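Local coordinates for protein terminal uridylyltransferase 1 (Trypanosoma brucei, PDB 5HZD) that adds uridines from UTP to the 3' ends of guide RNAs, ribosomal RNAs and some mRNAs, and takes part in trypanosome mitochondrial RNA editing, at residues Leu22-Ala26 against Val481-Leu485; Ser7-Cys11 against His25-His30. All coordinates share one frame; numbering follows the deposited sequence. Where two conformers were deposited one is given.

Interaction 1. Residues Leu22-Ala26 against Val481-Leu485; sequences LLAHA and VTKSL. With ZN (zinc ion), chain B.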
ATOM      1  N   LEU A  22      20.096  25.636 -16.835  1.00 22.25           N
ATOM      2  CA  LEU A  22      18.996  25.469 -15.894  1.00 19.63           C
ATOM      3  C   LEU A  22      19.524  25.069 -14.520  1.00 22.08           C
ATOM      4  O   LEU A  22      19.126  25.641 -13.507  1.00 20.90           O
ATOM      5  CB  LEU A  22      18.005  24.413 -16.388  1.00 21.98           C
ATOM      6  CG  LEU A  22      16.815  24.172 -15.460  1.00 19.95           C
ATOM      7  CD1 LEU A  22      15.872  25.363 -15.505  1.00 23.55           C
ATOM      8  CD2 LEU A  22      16.090  22.867 -15.812  1.00 23.03           C
ATOM      9  N   LEU A  23      20.436  24.103 -14.488  1.00 20.68           N
ATOM     10  CA  LEU A  23      20.959  23.600 -13.212  1.00 22.37           C
ATOM     11  C   LEU A  23      21.760  24.692 -12.512  1.00 24.37           C
ATOM     12  O   LEU A  23      21.635  24.889 -11.295  1.00 24.25           O
ATOM     13  CB  LEU A  23      21.860  22.387 -13.431  1.00 23.71           C
ATOM     14  CG  LEU A  23      21.232  21.038 -13.740  1.00 27.21           C
ATOM     15  CD1 LEU A  23      22.330  20.019 -13.951  1.00 28.25           C
ATOM     16  CD2 LEU A  23      20.310  20.599 -12.612  1.00 24.60           C
ATOM     17  N   ALA A  24      22.601  25.390 -13.275  1.00 26.70           N
ATOM     18  CA  ALA A  24      23.359  26.514 -12.730  1.00 25.40           C
ATOM     19  C   ALA A  24      22.441  27.585 -12.174  1.00 26.81           C
ATOM     20  O   ALA A  24      22.716  28.153 -11.121  1.00 26.40           O
ATOM     21  CB  ALA A  24      24.276  27.099 -13.762  1.00 25.66           C
ATOM     22  N   HIS A  25      21.336  27.853 -12.863  1.00 24.97           N
ATOM     23  CA  HIS A  25      20.391  28.844 -12.372  1.00 27.51           C
ATOM     24  C   HIS A  25      19.805  28.397 -11.032  1.00 26.96           C
ATOM     25  O   HIS A  25      19.638  29.201 -10.108  1.00 24.62           O
ATOM     26  CB  HIS A  25      19.260  29.051 -13.376  1.00 24.49           C
ATOM     27  CG  HIS A  25      18.077  29.764 -12.800  1.00 21.43           C
ATOM     28  ND1 HIS A  25      18.024  31.139 -12.695  1.00 22.68           N
ATOM     29  CD2 HIS A  25      16.926  29.295 -12.273  1.00 24.92           C
ATOM     30  CE1 HIS A  25      16.870  31.485 -12.154  1.00 22.29           C
ATOM     31  NE2 HIS A  25      16.202  30.385 -11.863  1.00 21.46           N
ATOM     32  N   ALA A  26      19.485  27.118 -10.933  1.00 23.33           N
ATOM     33  CA  ALA A  26      18.900  26.574  -9.689  1.00 19.25           C
ATOM     34  C   ALA A  26      19.827  26.767  -8.470  1.00 25.86           C
ATOM     35  O   ALA A  26      19.387  27.246  -7.429  1.00 24.59           O
ATOM     36  CB  ALA A  26      18.499  25.130  -9.864  1.00 18.71           C
ATOM     37  N   VAL A 481      13.070  21.475 -11.497  1.00 16.11           N
ATOM     38  CA  VAL A 481      14.513  21.439 -11.250  1.00 16.21           C
ATOM     39  C   VAL A 481      14.910  21.631  -9.779  1.00 16.80           C
ATOM     40  O   VAL A 481      15.729  20.852  -9.265  1.00 17.09           O
ATOM     41  CB  VAL A 481      15.297  22.394 -12.173  1.00 16.88           C
ATOM     42  CG1 VAL A 481      14.961  23.863 -11.919  1.00 17.52           C
ATOM     43  CG2 VAL A 481      16.815  22.127 -12.046  1.00 19.33           C
ATOM     44  N   THR A 482      14.363  22.635  -9.101  1.00 16.50           N
ATOM     45  CA  THR A 482      14.742  22.817  -7.695  1.00 18.94           C
ATOM     46  C   THR A 482      14.254  21.648  -6.857  1.00 19.48           C
ATOM     47  O   THR A 482      14.990  21.150  -5.992  1.00 17.94           O
ATOM     48  CB  THR A 482      14.300  24.196  -7.102  1.00 17.13           C
ATOM     49  OG1 THR A 482      12.870  24.308  -7.141  1.00 21.77           O
ATOM     50  CG2 THR A 482      14.918  25.293  -7.890  1.00 18.32           C
ATOM     51  N   LYS A 483      13.046  21.152  -7.118  1.00 15.50           N
ATOM     52  CA  LYS A 483      12.591  19.997  -6.362  1.00 14.90           C
ATOM     53  C   LYS A 483      13.527  18.810  -6.632  1.00 17.20           C
ATOM     54  O   LYS A 483      13.810  18.012  -5.730  1.00 17.10           O
ATOM     55  CB  LYS A 483      11.134  19.642  -6.713  1.00 20.60           C
ATOM     56  CG  LYS A 483      10.101  20.578  -6.111  1.00 26.64           C
ATOM     57  CD  LYS A 483       8.707  19.948  -6.109  1.00 28.88           C
ATOM     58  CE  LYS A 483       7.686  20.924  -5.545  1.00 40.68           C
ATOM     59  NZ  LYS A 483       6.316  20.337  -5.544  1.00 47.91           N
ATOM     60  N   SER A 484      14.017  18.687  -7.865  1.00 14.82           N
ATOM     61  CA  SER A 484      14.837  17.513  -8.226  1.00 17.13           C
ATOM     62  C   SER A 484      16.156  17.564  -7.464  1.00 19.13           C
ATOM     63  O   SER A 484      16.701  16.525  -7.085  1.00 14.61           O
ATOM     64  CB  SER A 484      15.106  17.422  -9.745  1.00 14.99           C
ATOM     65  OG  SER A 484      16.067  18.375 -10.175  1.00 15.46           O
ATOM     66  N   LEU A 485      16.647  18.770  -7.205  1.00 15.48           N
ATOM     67  CA  LEU A 485      17.929  18.893  -6.520  1.00 15.17           C
ATOM     68  C   LEU A 485      17.735  18.631  -5.022  1.00 15.00           C
ATOM     69  O   LEU A 485      18.671  18.175  -4.352  1.00 16.77           O
ATOM     70  CB  LEU A 485      18.563  20.254  -6.793  1.00 16.74           C
ATOM     71  CG  LEU A 485      18.965  20.386  -8.282  1.00 18.45           C
ATOM     72  CD1 LEU A 485      19.713  21.690  -8.532  1.00 18.11           C
ATOM     73  CD2 LEU A 485      19.796  19.167  -8.751  1.00 19.39           C
TER
HETATM   74 ZN    ZN B 701      14.306  30.267 -10.951  1.00 23.46          ZN
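Val481 is the bump of this contact, and the hollow that takes it is walled by Leu22, Leu23 and Ala26, which line one side of their helix. Its CG2 branch, anti to the backbone N, reaches all three: it lies 3.9 Å from CD2 of Leu23 and 4.1 Å from CB of Ala26, and it also touches CD2 of Leu22. The other branch, CG1, lies against CD1 and CG of Leu22, whose side chain comes to meet Val481 tip to tip. Here CD2 of Leu22 reaches CB of Val481 at 3.8 Å, and the forked end of the leucine thus fits against the whole fork of the valine. This is how the atypical C2H2 zinc finger, through the helix that carries the zinc ligand His25, docks on the first turn of helix 481-497. The axes of the two short segments pass 10.0 Å apart at closest approach, with a crossing angle of -72°, a steep crossing that confines the touching surface to a compact patch. One turn beyond Val481, Leu485 divides its methyls: CD1 presses on CB of Ala26 at 3.9 Å, and CD2 meets CD2 of Leu23 at 4.1 Å. CA of Ala26 comes 5.9 Å from CA of Thr482, the nearest CA pair of the two segments. The methyl CG2 of Thr482 faces Ala26 CB, while its hydroxyl turns to Asp9.

Interaction 2. Residues Ser7-Cys11 against His25-His30; sequences SCDAC and HAEEHH. With ZN (zinc ion), chain B.
His30, Cys8 and His25 bury the most surface in this contact, and all three are ligands of one zinc ion. His30 binds it through NE2 at 2.2 Å, and its ring is covered as well as coordinated. The methyl CB of Ala10 sits over the centre of one face, 3.4 Å from the centroid and only 7° off the ring normal, a well-placed CH-pi contact. CB of His29 lies above the opposite face, somewhat farther off, so a loop methyl lies over one face and the CB of the preceding residue over the other. Cys11 SG approaches the same ring at its edge, near the plane.

Cys8 reaches the zinc with SG anti to the backbone N (chi1 -172°), at 2.3 Å. That sulfur lies at the edge of the His25 ring and in its plane, 3.4 Å from His25 NE2, but stands oblique to the His30 ring. It has a second partner within its own loop: the backbone N-H of Ala10 donates a hydrogen bond to it over 3.3 Å, at an N-H...S angle of 157°. The loop between the cysteines thus turns an amide onto the first cysteine sulfur, as is common in Cys-x-x-Cys zinc sites.

His25, five residues before His30, brings NE2 to 2.1 Å from the metal, and Cys11 SG completes the Cys2His2 set. With two sulfurs from the loop and two imidazole nitrogens from 25-30, the zinc joins the parts of a small finger; the cysteines are probably thiolates, and the amide at Cys8 would be expected to ease the negative charge gathered on its sulfur.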
ATOM      1  N   SER A   7      12.713  25.291 -18.237  1.00 19.82           N
ATOM      2  CA  SER A   7      12.196  26.373 -17.416  1.00 20.61           C
ATOM      3  C   SER A   7      12.367  26.022 -15.942  1.00 19.23           C
ATOM      4  O   SER A   7      12.284  24.857 -15.533  1.00 18.61           O
ATOM      5  CB  SER A   7      10.724  26.671 -17.729  1.00 19.97           C
ATOM      6  OG  SER A   7       9.868  25.610 -17.328  1.00 19.90           O
ATOM      7  N   CYS A   8      12.614  27.071 -15.159  1.00 19.65           N
ATOM      8  CA  CYS A   8      12.727  26.965 -13.700  1.00 19.30           C
ATOM      9  C   CYS A   8      11.368  26.704 -13.054  1.00 22.83           C
ATOM     10  O   CYS A   8      10.339  27.197 -13.535  1.00 23.05           O
ATOM     11  CB  CYS A   8      13.333  28.259 -13.164  1.00 21.63           C
ATOM     12  SG  CYS A   8      13.705  28.091 -11.402  1.00 21.64           S
ATOM     13  N   ASP A   9      11.352  25.898 -11.980  1.00 18.29           N
ATOM     14  CA  ASP A   9      10.122  25.615 -11.229  1.00 19.72           C
ATOM     15  C   ASP A   9       9.980  26.494  -9.976  1.00 22.29           C
ATOM     16  O   ASP A   9       9.038  26.313  -9.207  1.00 25.93           O
ATOM     17  CB  ASP A   9      10.051  24.135 -10.824  1.00 18.91           C
ATOM     18  CG  ASP A   9      11.136  23.745  -9.833  1.00 20.83           C
ATOM     19  OD1 ASP A   9      12.177  24.452  -9.789  1.00 19.54           O
ATOM     20  OD2 ASP A   9      10.936  22.734  -9.117  1.00 20.10           O
ATOM     21  N   ALA A  10      10.901  27.431  -9.784  1.00 22.11           N
ATOM     22  CA  ALA A  10      10.951  28.227  -8.545  1.00 23.52           C
ATOM     23  C   ALA A  10      10.808  29.716  -8.799  1.00 27.09           C
ATOM     24  O   ALA A  10      10.694  30.513  -7.869  1.00 31.56           O
ATOM     25  CB  ALA A  10      12.246  27.959  -7.786  1.00 23.48           C
ATOM     26  N   CYS A  11      10.859  30.113 -10.063  1.00 23.29           N
ATOM     27  CA  CYS A  11      10.495  31.474 -10.413  1.00 24.71           C
ATOM     28  C   CYS A  11       9.803  31.421 -11.763  1.00 29.41           C
ATOM     29  O   CYS A  11       9.993  30.469 -12.515  1.00 30.38           O
ATOM     30  CB  CYS A  11      11.699  32.397 -10.399  1.00 29.86           C
ATOM     31  SG  CYS A  11      12.916  32.062 -11.627  1.00 27.32           S
ATOM     32  N   HIS A  25      21.336  27.853 -12.863  1.00 24.97           N
ATOM     33  CA  HIS A  25      20.391  28.844 -12.372  1.00 27.51           C
ATOM     34  C   HIS A  25      19.805  28.397 -11.032  1.00 26.96           C
ATOM     35  O   HIS A  25      19.638  29.201 -10.108  1.00 24.62           O
ATOM     36  CB  HIS A  25      19.260  29.051 -13.376  1.00 24.49           C
ATOM     37  CG  HIS A  25      18.077  29.764 -12.800  1.00 21.43           C
ATOM     38  ND1 HIS A  25      18.024  31.139 -12.695  1.00 22.68           N
ATOM     39  CD2 HIS A  25      16.926  29.295 -12.273  1.00 24.92           C
ATOM     40  CE1 HIS A  25      16.870  31.485 -12.154  1.00 22.29           C
ATOM     41  NE2 HIS A  25      16.202  30.385 -11.863  1.00 21.46           N
ATOM     42  N   ALA A  26      19.485  27.118 -10.933  1.00 23.33           N
ATOM     43  CA  ALA A  26      18.900  26.574  -9.689  1.00 19.25           C
ATOM     44  C   ALA A  26      19.827  26.767  -8.470  1.00 25.86           C
ATOM     45  O   ALA A  26      19.387  27.246  -7.429  1.00 24.59           O
ATOM     46  CB  ALA A  26      18.499  25.130  -9.864  1.00 18.71           C
ATOM     47  N   GLU A  27      21.115  26.449  -8.588  1.00 28.26           N
ATOM     48  CA  GLU A  27      22.053  26.688  -7.490  0.50 31.76           C
ATOM     49  C   GLU A  27      22.290  28.173  -7.225  1.00 32.69           C
ATOM     50  O   GLU A  27      22.295  28.627  -6.075  1.00 33.31           O
ATOM     51  CB  GLU A  27      23.395  26.010  -7.763  0.50 32.32           C
ATOM     52  CG  GLU A  27      24.502  26.468  -6.816  0.50 29.24           C
ATOM     53  CD  GLU A  27      24.194  26.191  -5.349  0.50 29.96           C
ATOM     54  OE1 GLU A  27      23.503  25.195  -5.046  0.50 24.25           O
ATOM     55  OE2 GLU A  27      24.640  26.979  -4.492  0.50 33.02           O
ATOM     56  N   GLU A  28      22.496  28.940  -8.292  1.00 26.44           N
ATOM     57  CA  GLU A  28      22.828  30.357  -8.126  1.00 29.56           C
ATOM     58  C   GLU A  28      21.679  31.238  -7.594  1.00 29.19           C
ATOM     59  O   GLU A  28      21.903  32.164  -6.810  1.00 35.19           O
ATOM     60  CB  GLU A  28      23.406  30.920  -9.432  1.00 36.64           C
ATOM     61  CG  GLU A  28      24.686  30.183  -9.872  1.00 45.34           C
ATOM     62  CD  GLU A  28      25.188  30.615 -11.248  1.00 53.89           C
ATOM     63  OE1 GLU A  28      26.350  30.291 -11.584  1.00 55.41           O
ATOM     64  OE2 GLU A  28      24.423  31.267 -11.998  1.00 55.95           O
ATOM     65  N   HIS A  29      20.455  30.961  -8.014  1.00 24.72           N
ATOM     66  CA  HIS A  29      19.326  31.794  -7.616  1.00 30.45           C
ATOM     67  C   HIS A  29      18.429  31.156  -6.562  1.00 28.76           C
ATOM     68  O   HIS A  29      17.651  31.849  -5.892  1.00 27.41           O
ATOM     69  CB  HIS A  29      18.500  32.210  -8.841  1.00 36.19           C
ATOM     70  CG  HIS A  29      19.165  33.250  -9.688  1.00 43.77           C
ATOM     71  ND1 HIS A  29      20.277  32.983 -10.459  1.00 47.81           N
ATOM     72  CD2 HIS A  29      18.881  34.559  -9.879  1.00 47.85           C
ATOM     73  CE1 HIS A  29      20.652  34.086 -11.085  1.00 48.13           C
ATOM     74  NE2 HIS A  29      19.819  35.055 -10.754  1.00 49.67           N
ATOM     75  N   HIS A  30      18.524  29.842  -6.402  1.00 26.18           N
ATOM     76  CA  HIS A  30      17.601  29.157  -5.503  1.00 20.40           C
ATOM     77  C   HIS A  30      18.285  28.290  -4.485  1.00 21.30           C
ATOM     78  O   HIS A  30      17.718  27.292  -4.034  1.00 22.08           O
ATOM     79  CB  HIS A  30      16.581  28.342  -6.284  1.00 19.83           C
ATOM     80  CG  HIS A  30      15.714  29.194  -7.140  1.00 23.61           C
ATOM     81  ND1 HIS A  30      14.961  30.224  -6.617  1.00 24.24           N
ATOM     82  CD2 HIS A  30      15.532  29.233  -8.483  1.00 27.96           C
ATOM     83  CE1 HIS A  30      14.323  30.840  -7.593  1.00 31.70           C
ATOM     84  NE2 HIS A  30      14.666  30.271  -8.733  1.00 20.85           N
TER
HETATM   85 ZN    ZN B 701      14.306  30.267 -10.951  1.00 23.46          ZN

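Overall arrangement
Both contacts belong to the zinc finger near the N-terminus of the modelled chain, on the same side of the chain's centre, and their own centres are 5 Å apart. Along the chain 7-11 comes first, then 22-26 and the overlapping 25-30, which share His25 and Ala26 on helix 19-30, and 481-485 more than 450 residues later. Interaction 2 thus closes locally, whereas interaction 1 brings in helix 481-497, the last helix of this fragment. Thr482 OG1 lies 2.7 Å from Asp9 OD1, a probable hydrogen bond between the two contacts. The finger is built round its metal and set against that helix, consistent with its being required for proper folding of the catalytic domain.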